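Nitrogenase molybdenum-iron protein beta chain (Clostridium pasteurianum, PDB 4WES) forms, with the alpha chain, the molybdenum-iron component of nitrogenase, which reduces dinitrogen to ammonia, and binds an [8Fe-7S] cluster shared between the two chains. Local coordinates at residues B[51-56]-B[64-69]; B[69-74]-B[105-110]; B[144-149]-B[176-181]; B[90-93]-B[99-102]. One frame throughout, in Å; residues are numbered along the deposited sequence. Where two conformers were deposited one is given.

Interaction 1. Residues B[51-56]-B[64-69]; sequences YHRTVL and AMASTS. With CLF (Fe(8)-S(7) cluster), chain H.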
loop_
_atom_site.group_PDB
_atom_site.type_symbol
_atom_site.label_atom_id
_atom_site.label_comp_id
_atom_site.label_asym_id
_atom_site.label_seq_id
_atom_site.Cartn_x
_atom_site.Cartn_y
_atom_site.Cartn_z
ATOM N N TYR B 51 -16.657 1.542 -25.710
ATOM C CA TYR B 51 -15.318 1.658 -25.157
ATOM C C TYR B 51 -15.235 2.660 -24.023
ATOM O O TYR B 51 -14.537 2.471 -23.024
ATOM C CB TYR B 51 -14.321 2.039 -26.249
ATOM C CG TYR B 51 -13.849 0.959 -27.180
ATOM C CD1 TYR B 51 -13.794 -0.387 -26.824
ATOM C CD2 TYR B 51 -13.291 1.311 -28.408
ATOM C CE1 TYR B 51 -13.233 -1.349 -27.657
ATOM C CE2 TYR B 51 -12.726 0.358 -29.253
ATOM C CZ TYR B 51 -12.683 -0.953 -28.870
ATOM O OH TYR B 51 -12.118 -1.865 -29.741
ATOM N N HIS B 52 -15.937 3.782 -24.180
ATOM C CA HIS B 52 -15.834 4.900 -23.204
ATOM C C HIS B 52 -16.564 4.566 -21.918
ATOM O O HIS B 52 -16.053 4.810 -20.816
ATOM C CB HIS B 52 -16.316 6.200 -23.874
ATOM C CG HIS B 52 -15.520 6.505 -25.111
ATOM N ND1 HIS B 52 -15.942 7.429 -26.031
ATOM C CD2 HIS B 52 -14.407 5.915 -25.609
ATOM C CE1 HIS B 52 -15.101 7.411 -27.043
ATOM N NE2 HIS B 52 -14.164 6.499 -26.818
ATOM N N ARG B 53 -17.753 3.992 -22.034
ATOM C CA ARG B 53 -18.434 3.455 -20.856
ATOM C C ARG B 53 -17.580 2.435 -20.145
ATOM O O ARG B 53 -17.507 2.368 -18.921
ATOM C CB ARG B 53 -19.761 2.787 -21.272
ATOM C CG ARG B 53 -20.818 3.785 -21.760
ATOM C CD ARG B 53 -22.051 3.046 -22.245
ATOM N NE ARG B 53 -22.687 2.372 -21.110
ATOM C CZ ARG B 53 -23.423 1.280 -21.174
ATOM N NH1 ARG B 53 -23.740 0.732 -22.326
ATOM N NH2 ARG B 53 -23.853 0.734 -20.043
ATOM N N THR B 54 -16.927 1.568 -20.934
ATOM C CA THR B 54 -16.132 0.480 -20.383
ATOM C C THR B 54 -14.990 0.959 -19.542
ATOM O O THR B 54 -14.723 0.406 -18.455
ATOM C CB THR B 54 -15.662 -0.454 -21.526
ATOM O OG1 THR B 54 -16.814 -1.127 -22.061
ATOM C CG2 THR B 54 -14.658 -1.475 -21.067
ATOM N N VAL B 55 -14.235 1.953 -20.026
ATOM C CA VAL B 55 -13.063 2.384 -19.260
ATOM C C VAL B 55 -13.513 2.970 -17.912
ATOM O O VAL B 55 -12.852 2.794 -16.900
ATOM C CB VAL B 55 -12.141 3.319 -20.059
ATOM C CG1 VAL B 55 -12.783 4.659 -20.310
ATOM C CG2 VAL B 55 -10.802 3.485 -19.362
ATOM N N LEU B 56 -14.631 3.702 -17.907
ATOM C CA LEU B 56 -15.147 4.229 -16.649
ATOM C C LEU B 56 -15.513 3.108 -15.675
ATOM O O LEU B 56 -15.200 3.225 -14.478
ATOM C CB LEU B 56 -16.329 5.142 -16.926
ATOM C CG LEU B 56 -15.996 6.455 -17.658
ATOM C CD1 LEU B 56 -17.271 7.190 -18.041
ATOM C CD2 LEU B 56 -15.103 7.363 -16.810
ATOM N N ALA B 64 -21.604 2.747 -15.635
ATOM C CA ALA B 64 -21.388 4.034 -16.324
ATOM C C ALA B 64 -22.284 4.043 -17.538
ATOM O O ALA B 64 -21.956 3.422 -18.565
ATOM C CB ALA B 64 -19.925 4.237 -16.703
ATOM N N MET B 65 -23.430 4.710 -17.427
ATOM C CA MET B 65 -24.473 4.681 -18.441
ATOM C C MET B 65 -24.245 5.731 -19.508
ATOM O O MET B 65 -23.878 6.872 -19.177
ATOM C CB MET B 65 -25.811 4.982 -17.769
ATOM C CG MET B 65 -26.415 3.763 -17.102
ATOM S SD MET B 65 -26.895 2.583 -18.372
ATOM C CE MET B 65 -26.647 1.050 -17.529
ATOM N N ALA B 66 -24.500 5.370 -20.763
ATOM C CA ALA B 66 -24.559 6.337 -21.867
ATOM C C ALA B 66 -25.299 5.673 -23.022
ATOM O O ALA B 66 -25.214 4.458 -23.211
ATOM C CB ALA B 66 -23.188 6.799 -22.339
ATOM N N SER B 67 -26.001 6.501 -23.796
ATOM C CA SER B 67 -26.643 6.098 -25.034
ATOM C C SER B 67 -25.765 6.509 -26.226
ATOM O O SER B 67 -24.802 7.267 -26.089
ATOM C CB SER B 67 -28.010 6.757 -25.133
ATOM O OG SER B 67 -27.937 8.138 -24.906
ATOM N N THR B 68 -26.133 6.004 -27.406
ATOM C CA THR B 68 -25.396 6.319 -28.622
ATOM C C THR B 68 -26.351 6.417 -29.821
ATOM O O THR B 68 -27.437 5.830 -29.841
ATOM C CB THR B 68 -24.270 5.263 -28.925
ATOM O OG1 THR B 68 -23.738 5.479 -30.240
ATOM C CG2 THR B 68 -24.768 3.838 -28.843
ATOM N N SER B 69 -25.920 7.223 -30.787
ATOM C CA SER B 69 -26.630 7.335 -32.043
ATOM C C SER B 69 -26.496 6.111 -32.937
ATOM O O SER B 69 -27.239 5.979 -33.919
ATOM C CB SER B 69 -26.189 8.588 -32.781
ATOM O OG SER B 69 -26.612 9.756 -32.108
HETATM FE FE1 CLF H . -15.025 4.440 -34.734
HETATM FE FE2 CLF H . -15.247 4.376 -32.248
HETATM FE FE3 CLF H . -14.861 1.947 -33.508
HETATM FE FE4 CLF H . -12.909 3.820 -33.318
HETATM S S1 CLF H . -13.819 6.025 -33.423
HETATM S S2A CLF H . -16.738 3.307 -33.625
HETATM S S4A CLF H . -13.846 2.664 -31.593
HETATM S S3A CLF H . -13.532 2.728 -35.261
HETATM FE FE5 CLF H . -11.030 5.948 -31.360
HETATM FE FE6 CLF H . -12.391 9.126 -32.420
HETATM FE FE7 CLF H . -12.107 8.017 -29.920
HETATM FE FE8 CLF H . -14.130 6.805 -31.214
HETATM S S2B CLF H . -10.524 8.090 -31.587
HETATM S S3B CLF H . -14.008 9.032 -30.769
HETATM S S4B CLF H . -12.654 5.780 -29.752
HETATM O O HOH W 1 -22.442 0.522 -17.382
HETATM O O HOH W 2 -19.980 0.594 -18.401
#

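Interaction 2. Residues B[69-74]-B[105-110]; sequences SSFTEG and TCLSET. With CLF (Fe(8)-S(7) cluster), chain H.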
loop_
_atom_site.group_PDB
_atom_site.type_symbol
_atom_site.label_atom_id
_atom_site.label_comp_id
_atom_site.label_asym_id
_atom_site.label_seq_id
_atom_site.Cartn_x
_atom_site.Cartn_y
_atom_site.Cartn_z
ATOM N N SER B 69 -25.920 7.223 -30.787
ATOM C CA SER B 69 -26.630 7.335 -32.043
ATOM C C SER B 69 -26.496 6.111 -32.937
ATOM O O SER B 69 -27.239 5.979 -33.919
ATOM C CB SER B 69 -26.189 8.588 -32.781
ATOM O OG SER B 69 -26.612 9.756 -32.108
ATOM N N SER B 70 -25.522 5.238 -32.650
ATOM C CA SER B 70 -25.329 4.024 -33.435
ATOM C C SER B 70 -25.288 4.282 -34.955
ATOM O O SER B 70 -26.070 3.736 -35.736
ATOM C CB SER B 70 -26.345 2.933 -33.100
ATOM O OG SER B 70 -26.134 2.421 -31.783
ATOM N N PHE B 71 -24.346 5.128 -35.387
ATOM C CA PHE B 71 -24.179 5.376 -36.823
ATOM C C PHE B 71 -23.974 4.072 -37.586
ATOM O O PHE B 71 -23.248 3.165 -37.148
ATOM C CB PHE B 71 -22.970 6.263 -37.111
ATOM C CG PHE B 71 -23.184 7.763 -36.933
ATOM C CD1 PHE B 71 -23.945 8.310 -35.920
ATOM C CD2 PHE B 71 -22.576 8.624 -37.781
ATOM C CE1 PHE B 71 -24.067 9.659 -35.764
ATOM C CE2 PHE B 71 -22.686 9.984 -37.624
ATOM C CZ PHE B 71 -23.417 10.495 -36.594
ATOM N N THR B 72 -24.527 4.044 -38.798
ATOM C CA THR B 72 -24.293 3.024 -39.795
ATOM C C THR B 72 -23.617 3.679 -40.992
ATOM O O THR B 72 -23.413 4.885 -41.017
ATOM C CB THR B 72 -25.625 2.429 -40.277
ATOM O OG1 THR B 72 -26.370 3.499 -40.876
ATOM C CG2 THR B 72 -26.412 1.799 -39.119
ATOM N N GLU B 73 -23.333 2.883 -42.014
ATOM C CA GLU B 73 -22.746 3.440 -43.218
ATOM C C GLU B 73 -23.667 4.480 -43.875
ATOM O O GLU B 73 -23.220 5.453 -44.447
ATOM C CB GLU B 73 -22.394 2.320 -44.180
ATOM C CG GLU B 73 -21.597 2.769 -45.382
ATOM C CD GLU B 73 -20.856 1.634 -46.077
ATOM O OE1 GLU B 73 -20.691 0.525 -45.532
ATOM O OE2 GLU B 73 -20.401 1.860 -47.202
ATOM N N GLY B 74 -24.965 4.309 -43.730
ATOM C CA GLY B 74 -25.885 5.341 -44.209
ATOM C C GLY B 74 -25.649 6.723 -43.631
ATOM O O GLY B 74 -25.783 7.750 -44.324
ATOM N N THR B 105 -18.048 12.374 -31.851
ATOM C CA THR B 105 -16.884 11.535 -32.082
ATOM C C THR B 105 -16.124 12.005 -33.296
ATOM O O THR B 105 -16.588 12.868 -34.019
ATOM C CB THR B 105 -17.246 10.045 -32.271
ATOM O OG1 THR B 105 -17.825 9.835 -33.558
ATOM C CG2 THR B 105 -18.194 9.529 -31.180
ATOM N N CYS B 106 -14.962 11.395 -33.559
ATOM C CA CYS B 106 -14.282 11.727 -34.806
ATOM C C CYS B 106 -15.153 11.493 -36.038
ATOM O O CYS B 106 -14.970 12.185 -37.037
ATOM C CB CYS B 106 -13.014 10.901 -34.943
ATOM S SG CYS B 106 -13.186 9.116 -34.650
ATOM N N LEU B 107 -16.092 10.543 -35.983
ATOM C CA LEU B 107 -16.940 10.271 -37.142
ATOM C C LEU B 107 -17.879 11.443 -37.408
ATOM O O LEU B 107 -17.918 11.985 -38.524
ATOM C CB LEU B 107 -17.769 9.024 -36.895
ATOM C CG LEU B 107 -18.705 8.609 -38.018
ATOM C CD1 LEU B 107 -18.019 8.535 -39.383
ATOM C CD2 LEU B 107 -19.402 7.308 -37.699
ATOM N N SER B 108 -18.659 11.839 -36.398
ATOM C CA SER B 108 -19.609 12.914 -36.633
ATOM C C SER B 108 -18.902 14.247 -36.886
ATOM O O SER B 108 -19.433 15.080 -37.635
ATOM C CB SER B 108 -20.621 12.973 -35.500
ATOM O OG SER B 108 -19.998 12.902 -34.223
ATOM N N GLU B 109 -17.738 14.471 -36.291
ATOM C CA GLU B 109 -16.985 15.681 -36.537
ATOM C C GLU B 109 -16.395 15.681 -37.966
ATOM O O GLU B 109 -16.420 16.711 -38.656
ATOM C CB GLU B 109 -15.916 15.864 -35.479
ATOM C CG GLU B 109 -16.500 16.148 -34.083
ATOM C CD GLU B 109 -17.228 17.478 -33.993
ATOM O OE1 GLU B 109 -16.825 18.413 -34.692
ATOM O OE2 GLU B 109 -18.222 17.561 -33.260
ATOM N N THR B 110 -15.886 14.540 -38.429
ATOM C CA THR B 110 -15.360 14.456 -39.801
ATOM C C THR B 110 -16.502 14.749 -40.800
ATOM O O THR B 110 -16.299 15.423 -41.813
ATOM C CB THR B 110 -14.702 13.097 -40.079
ATOM O OG1 THR B 110 -13.559 12.954 -39.242
ATOM C CG2 THR B 110 -14.283 12.993 -41.522
HETATM FE FE1 CLF H . -15.025 4.440 -34.734
HETATM FE FE2 CLF H . -15.247 4.376 -32.248
HETATM FE FE3 CLF H . -14.861 1.947 -33.508
HETATM FE FE4 CLF H . -12.909 3.820 -33.318
HETATM S S1 CLF H . -13.819 6.025 -33.423
HETATM S S2A CLF H . -16.738 3.307 -33.625
HETATM S S4A CLF H . -13.846 2.664 -31.593
HETATM S S3A CLF H . -13.532 2.728 -35.261
HETATM FE FE5 CLF H . -11.030 5.948 -31.360
HETATM FE FE6 CLF H . -12.391 9.126 -32.420
HETATM FE FE7 CLF H . -12.107 8.017 -29.920
HETATM FE FE8 CLF H . -14.130 6.805 -31.214
HETATM S S2B CLF H . -10.524 8.090 -31.587
HETATM S S3B CLF H . -14.008 9.032 -30.769
HETATM S S4B CLF H . -12.654 5.780 -29.752
#

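Interaction 3. Residues B[144-149]-B[176-181]; sequences GSHVTG and PGFVGP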
loop_
_atom_site.group_PDB
_atom_site.type_symbol
_atom_site.label_atom_id
_atom_site.label_comp_id
_atom_site.label_asym_id
_atom_site.label_seq_id
_atom_site.Cartn_x
_atom_site.Cartn_y
_atom_site.Cartn_z
ATOM N N GLY B 144 -6.633 17.293 -29.159
ATOM C CA GLY B 144 -6.474 17.226 -27.706
ATOM C C GLY B 144 -6.550 15.825 -27.174
ATOM O O GLY B 144 -6.004 14.892 -27.776
ATOM N N SER B 145 -7.186 15.682 -26.020
ATOM C CA SER B 145 -7.306 14.430 -25.308
ATOM C C SER B 145 -8.632 14.409 -24.566
ATOM O O SER B 145 -9.457 15.305 -24.670
ATOM C CB SER B 145 -6.175 14.252 -24.307
ATOM O OG SER B 145 -6.364 15.169 -23.216
ATOM N N HIS B 146 -8.809 13.357 -23.764
ATOM C CA HIS B 146 -9.954 13.262 -22.868
ATOM C C HIS B 146 -10.059 14.483 -21.957
ATOM O O HIS B 146 -11.183 14.862 -21.560
ATOM C CB HIS B 146 -9.855 11.964 -22.053
ATOM C CG HIS B 146 -8.642 11.883 -21.205
ATOM N ND1 HIS B 146 -7.383 11.650 -21.717
ATOM C CD2 HIS B 146 -8.496 12.051 -19.870
ATOM C CE1 HIS B 146 -6.523 11.691 -20.721
ATOM N NE2 HIS B 146 -7.173 11.914 -19.591
ATOM N N VAL B 147 -8.952 15.134 -21.607
ATOM C CA VAL B 147 -9.018 16.344 -20.795
ATOM C C VAL B 147 -9.769 17.435 -21.562
ATOM O O VAL B 147 -10.624 18.154 -21.012
ATOM C CB VAL B 147 -7.609 16.805 -20.419
ATOM C CG1 VAL B 147 -7.636 18.169 -19.738
ATOM C CG2 VAL B 147 -6.928 15.730 -19.525
ATOM N N THR B 148 -9.449 17.585 -22.838
ATOM C CA THR B 148 -10.113 18.564 -23.695
ATOM C C THR B 148 -11.585 18.248 -23.815
ATOM O O THR B 148 -12.431 19.157 -23.875
ATOM C CB THR B 148 -9.454 18.544 -25.077
ATOM O OG1 THR B 148 -8.057 18.266 -24.976
ATOM C CG2 THR B 148 -9.682 19.847 -25.800
ATOM N N GLY B 149 -11.945 16.971 -23.869
ATOM C CA GLY B 149 -13.332 16.565 -23.928
ATOM C C GLY B 149 -14.120 16.985 -22.695
ATOM O O GLY B 149 -15.259 17.486 -22.796
ATOM N N PRO B 176 -13.932 21.793 -10.823
ATOM C CA PRO B 176 -12.859 21.091 -10.134
ATOM C C PRO B 176 -11.826 20.443 -11.059
ATOM O O PRO B 176 -10.881 19.831 -10.580
ATOM C CB PRO B 176 -13.610 20.042 -9.335
ATOM C CG PRO B 176 -14.758 19.695 -10.221
ATOM C CD PRO B 176 -15.194 21.034 -10.788
ATOM N N GLY B 177 -12.062 20.503 -12.360
ATOM C CA GLY B 177 -11.228 19.852 -13.320
ATOM C C GLY B 177 -11.492 18.356 -13.439
ATOM O O GLY B 177 -12.448 17.814 -12.883
ATOM N N PHE B 178 -10.626 17.694 -14.219
ATOM C CA PHE B 178 -10.747 16.263 -14.471
ATOM C C PHE B 178 -10.089 15.519 -13.325
ATOM O O PHE B 178 -8.984 14.984 -13.436
ATOM C CB PHE B 178 -10.186 15.911 -15.847
ATOM C CG PHE B 178 -10.365 14.472 -16.204
ATOM C CD1 PHE B 178 -11.602 13.959 -16.449
ATOM C CD2 PHE B 178 -9.268 13.572 -16.233
ATOM C CE1 PHE B 178 -11.776 12.585 -16.762
ATOM C CE2 PHE B 178 -9.466 12.250 -16.535
ATOM C CZ PHE B 178 -10.723 11.768 -16.797
ATOM N N VAL B 179 -10.790 15.505 -12.203
ATOM C CA VAL B 179 -10.374 14.880 -10.978
ATOM C C VAL B 179 -11.436 13.882 -10.590
ATOM O O VAL B 179 -12.561 13.953 -11.082
ATOM C CB VAL B 179 -10.081 15.879 -9.839
ATOM C CG1 VAL B 179 -8.989 16.859 -10.265
ATOM C CG2 VAL B 179 -11.328 16.643 -9.432
ATOM N N GLY B 180 -11.121 12.974 -9.684
ATOM C CA GLY B 180 -12.061 11.945 -9.302
ATOM C C GLY B 180 -13.105 12.407 -8.309
ATOM O O GLY B 180 -12.971 13.462 -7.682
ATOM N N PRO B 181 -14.136 11.598 -8.107
ATOM C CA PRO B 181 -15.189 11.936 -7.136
ATOM C C PRO B 181 -14.646 12.148 -5.737
ATOM O O PRO B 181 -15.192 12.980 -5.005
ATOM C CB PRO B 181 -16.172 10.767 -7.257
ATOM C CG PRO B 181 -15.386 9.645 -7.872
ATOM C CD PRO B 181 -14.392 10.308 -8.775
#

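Interaction 4. Residues B[90-93]-B[99-102]; sequences NIFS and IIAV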
loop_
_atom_site.group_PDB
_atom_site.type_symbol
_atom_site.label_atom_id
_atom_site.label_comp_id
_atom_site.label_asym_id
_atom_site.label_seq_id
_atom_site.Cartn_x
_atom_site.Cartn_y
_atom_site.Cartn_z
ATOM N N ASN B 90 -36.344 7.371 -28.038
ATOM C CA ASN B 90 -36.167 6.158 -27.226
ATOM C C ASN B 90 -35.614 6.455 -25.845
ATOM O O ASN B 90 -36.031 5.800 -24.859
ATOM C CB ASN B 90 -35.301 5.151 -27.959
ATOM C CG ASN B 90 -36.049 4.520 -29.107
ATOM O OD1 ASN B 90 -37.082 3.877 -28.895
ATOM N ND2 ASN B 90 -35.542 4.680 -30.340
ATOM N N ILE B 91 -34.726 7.436 -25.740
ATOM C CA ILE B 91 -34.131 7.754 -24.458
ATOM C C ILE B 91 -35.187 8.279 -23.496
ATOM O O ILE B 91 -35.300 7.827 -22.349
ATOM C CB ILE B 91 -33.012 8.766 -24.626
ATOM C CG1 ILE B 91 -31.834 8.121 -25.342
ATOM C CG2 ILE B 91 -32.586 9.293 -23.282
ATOM C CD1 ILE B 91 -30.877 9.103 -25.989
ATOM N N PHE B 92 -35.959 9.276 -23.918
ATOM C CA PHE B 92 -36.919 9.839 -22.964
ATOM C C PHE B 92 -38.005 8.827 -22.604
ATOM O O PHE B 92 -38.397 8.737 -21.444
ATOM C CB PHE B 92 -37.538 11.143 -23.471
ATOM C CG PHE B 92 -36.605 12.321 -23.384
ATOM C CD1 PHE B 92 -36.095 12.699 -22.167
ATOM C CD2 PHE B 92 -36.256 13.073 -24.484
ATOM C CE1 PHE B 92 -35.256 13.782 -22.043
ATOM C CE2 PHE B 92 -35.417 14.162 -24.368
ATOM C CZ PHE B 92 -34.910 14.524 -23.151
ATOM N N SER B 93 -38.459 8.024 -23.576
ATOM C CA SER B 93 -39.527 7.039 -23.305
ATOM C C SER B 93 -39.066 5.906 -22.408
ATOM O O SER B 93 -39.775 5.540 -21.464
ATOM C CB SER B 93 -40.091 6.484 -24.622
ATOM O OG SER B 93 -39.107 5.746 -25.387
ATOM N N ILE B 99 -32.063 15.399 -18.451
ATOM C CA ILE B 99 -31.216 16.080 -19.412
ATOM C C ILE B 99 -30.393 15.043 -20.160
ATOM O O ILE B 99 -29.858 14.120 -19.562
ATOM C CB ILE B 99 -30.342 17.156 -18.728
ATOM C CG1 ILE B 99 -29.479 17.890 -19.741
ATOM C CG2 ILE B 99 -29.512 16.594 -17.578
ATOM C CD1 ILE B 99 -28.816 19.137 -19.181
ATOM N N ILE B 100 -30.339 15.204 -21.483
ATOM C CA ILE B 100 -29.443 14.434 -22.340
ATOM C C ILE B 100 -28.268 15.341 -22.680
ATOM O O ILE B 100 -28.468 16.432 -23.191
ATOM C CB ILE B 100 -30.158 13.957 -23.617
ATOM C CG1 ILE B 100 -31.361 13.068 -23.277
ATOM C CG2 ILE B 100 -29.173 13.238 -24.526
ATOM C CD1 ILE B 100 -32.177 12.671 -24.478
ATOM N N ALA B 101 -27.043 14.883 -22.381
ATOM C CA ALA B 101 -25.864 15.680 -22.672
ATOM C C ALA B 101 -25.091 14.994 -23.797
ATOM O O ALA B 101 -24.446 13.977 -23.600
ATOM C CB ALA B 101 -24.988 15.821 -21.454
ATOM N N VAL B 102 -25.202 15.572 -24.984
ATOM C CA VAL B 102 -24.633 14.995 -26.206
ATOM C C VAL B 102 -23.181 15.434 -26.390
ATOM O O VAL B 102 -22.852 16.616 -26.248
ATOM C CB VAL B 102 -25.451 15.472 -27.429
ATOM C CG1 VAL B 102 -24.853 14.882 -28.703
ATOM C CG2 VAL B 102 -26.912 15.060 -27.281
#

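Interaction 1. Residues B[51-56]-B[64-69]
The backbones of segments 51-56 and 64-69 come closest at Arg-53 and Ala-64, whose CA atoms lie 5.4 Å apart where the chain, having left helix 46-60, comes back past the helix flank. Arg-53 spans this gap. Its chain is extended as far as CD and then kinks at chi3 (66°), which turns the guanidinium back to the Ala-64 carbonyl. Arg-53 NE donates to Ala-64 O at 2.8 Å, an almost straight bond (169° at the hydrogen) that lies in both the carbonyl and the guanidinium planes. The same residue is held a second time through water: one molecule accepts from Arg-53 NH2 and from Ala-64 N, each at 3.0 Å. A loop residue without a regular backbone partner across this contact is thus gripped by one arginine, directly at its O and through the water at its N. The aliphatic part of that side chain also works, as Arg-53 CG rests on Ala-66 CB at 3.9 Å. One helical turn on, Leu-56 CB meets Ala-64 CB at 3.7 Å.

The preceding residues of the same helix face the metal cluster. His-52 brings NE2, at its ring edge, to 3.4 Å from S4B of the cluster, and Tyr-51 CE2 approaches S4A at 3.5 Å.

The contact closes the beta-alpha-beta unit of strand 38-43, helix 46-60 and strand 67-68. Beyond Ala-66, Ser-67 pairs with strand 38-43, while Met-29 of helix 24-33 touches both His-52 and Ala-66.

Interaction 2. Residues B[69-74]-B[105-110]
Beside Leu-107, which packs on Phe-71, Cys-106 O accepts two bonds from a single residue: Thr-110 OG1 at 2.7 Å and Thr-110 N at 2.9 Å, reaching it from opposite faces of the carbonyl plane. This is the first turn of helix 106-111, which follows strand 99-104 of a parallel sheet and opens with a capping box. Thr-105 OG1 accepts from Leu-107 N; in the Ser-108 conformer described, Thr-105 N donates in a straight line to Ser-108 OG at 3.1 Å, and that hydroxyl is also hydrogen-bonded to His-43 O.

The capped turn presents Cys-106 to the [8Fe-7S] cluster, which it ligates together with Ser-141 on the same iron. Another side of the turn meets segment 69-74 through carbon atoms alone. Leu-107 CG stands opposite its own backbone N (chi1 -180°), which sends CD2 obliquely onto the Phe-71 ring, 3.4 Å from Phe-71 CD2, while the two side chains run past each other in opposite senses. The far end of that ring, CZ, lies 3.9 Å from Ser-108 CB. His-43 makes an edge-to-face contact with Phe-71. Cys-106 SG binds the iron FE6 of the cluster at 2.4 Å.

Interaction 3. Residues B[144-149]-B[176-181]
His-146 and Phe-178 meet as an offset edge-to-face aromatic pair, the histidine supplying the edge. From CB, the His-146 side chain leaves the first turn of helix 146-161 with CG placed between the backbone N and the carbonyl carbon (chi1 61°), and this carries the imidazole out to the phenylalanine. Beyond CG, one arm of the ring is ND1, which takes a hydrogen bond from Thr-22 N. On the other arm CD2 is the touching atom, 3.5 Å from Phe-178 CE2 and 3.8 Å from its CZ. The tip, NE2, passes 3.8 Å from Phe-178 CE2 and is hydrogen-bonded to Asp-320 OD2, so both ring nitrogens are engaged and the imidazole is fixed in rotation; the aspartate would probably favour a proton on NE2. The ring planes stand at 70°, with centroids 5.2 Å apart.

At the helix start Ser-145 and Thr-148 form a capping box, in which Ser-145 N donates to Thr-148 OG1 at 2.9 Å and Val-147 N to Ser-145 OG.

Phe-178 sits at the centre of an inverse gamma turn in the loop between strand 172-175 and helix 181-193. Its ring is also met edge-to-face by Phe-411 and by Tyr-30 of helix 24-33, whose Val-26 packs on His-146.

Interaction 4. Residues B[90-93]-B[99-102]
Ile-100 reaches from strand 99-104 into the angle between Ile-91 and Phe-92, and the closest packing gathers at its CD1 methyl. That methyl is 3.6 Å from Ile-91 CG2, the two isoleucines meeting tip to tip. It also lies over one face of the Phe-92 ring, 3.9 Å from the centroid and 26° off the ring normal, a CH-pi contact displaced toward the rim, where CZ and CE2 are the nearest ring atoms. CG1 of Ile-100 follows behind, 3.8 Å from Phe-92 CZ. With its CG1 branch opposite the carbonyl carbon (chi1 -60°) and the chain extended beyond it, Ile-100 delivers CD1 to both neighbours at once.

Helix 81-95 belongs to a right-handed type of connection familiar from Rossmann-like parallel sheets, the beta-alpha-beta crossover: the chain leaves strand 67-68 and returns as strand 99-104, on the other side of strand 38-43. Ile-91 accordingly also packs on Leu-39 and His-41 of that middle strand, and Ile-100 on Val-88 of the helix.

The contact is looser at Ile-91 CD1, 4.1 Å from Ile-100 CD1. Another side of the helix faces the alpha chain. There the partly exposed Ser-93 packs on Ile-14 of the alpha chain, and Asn-90 is hydrogen-bonded through OD1 to Thr-17 OG1 of that chain and through ND2 to Pro-45 O of the same chain.

Interactions 1, 2 and 4 belong to one region of the chain, built on the parallel sheet with strand order 67-68, 38-43, 99-104, 133-136. Interaction 1 closes first; strand 67-68 then leads into helix 73-78 of interaction 2, and interaction 4 falls within the span that interaction 2 bridges. Centres of interactions 1 and 4 are about 14 Å apart, and the two touch where Ser-67 OG meets Ile-91 CD1 at 3.3 Å. Interactions 1 and 2, centres about 16 Å apart, both reach the [8Fe-7S] cluster, so elements that follow the sheet's strands border the metal site. Interaction 3 comes last, its centre about 16 Å from that of interaction 1, and leads to the loop after strand 172-175 of a second parallel sheet.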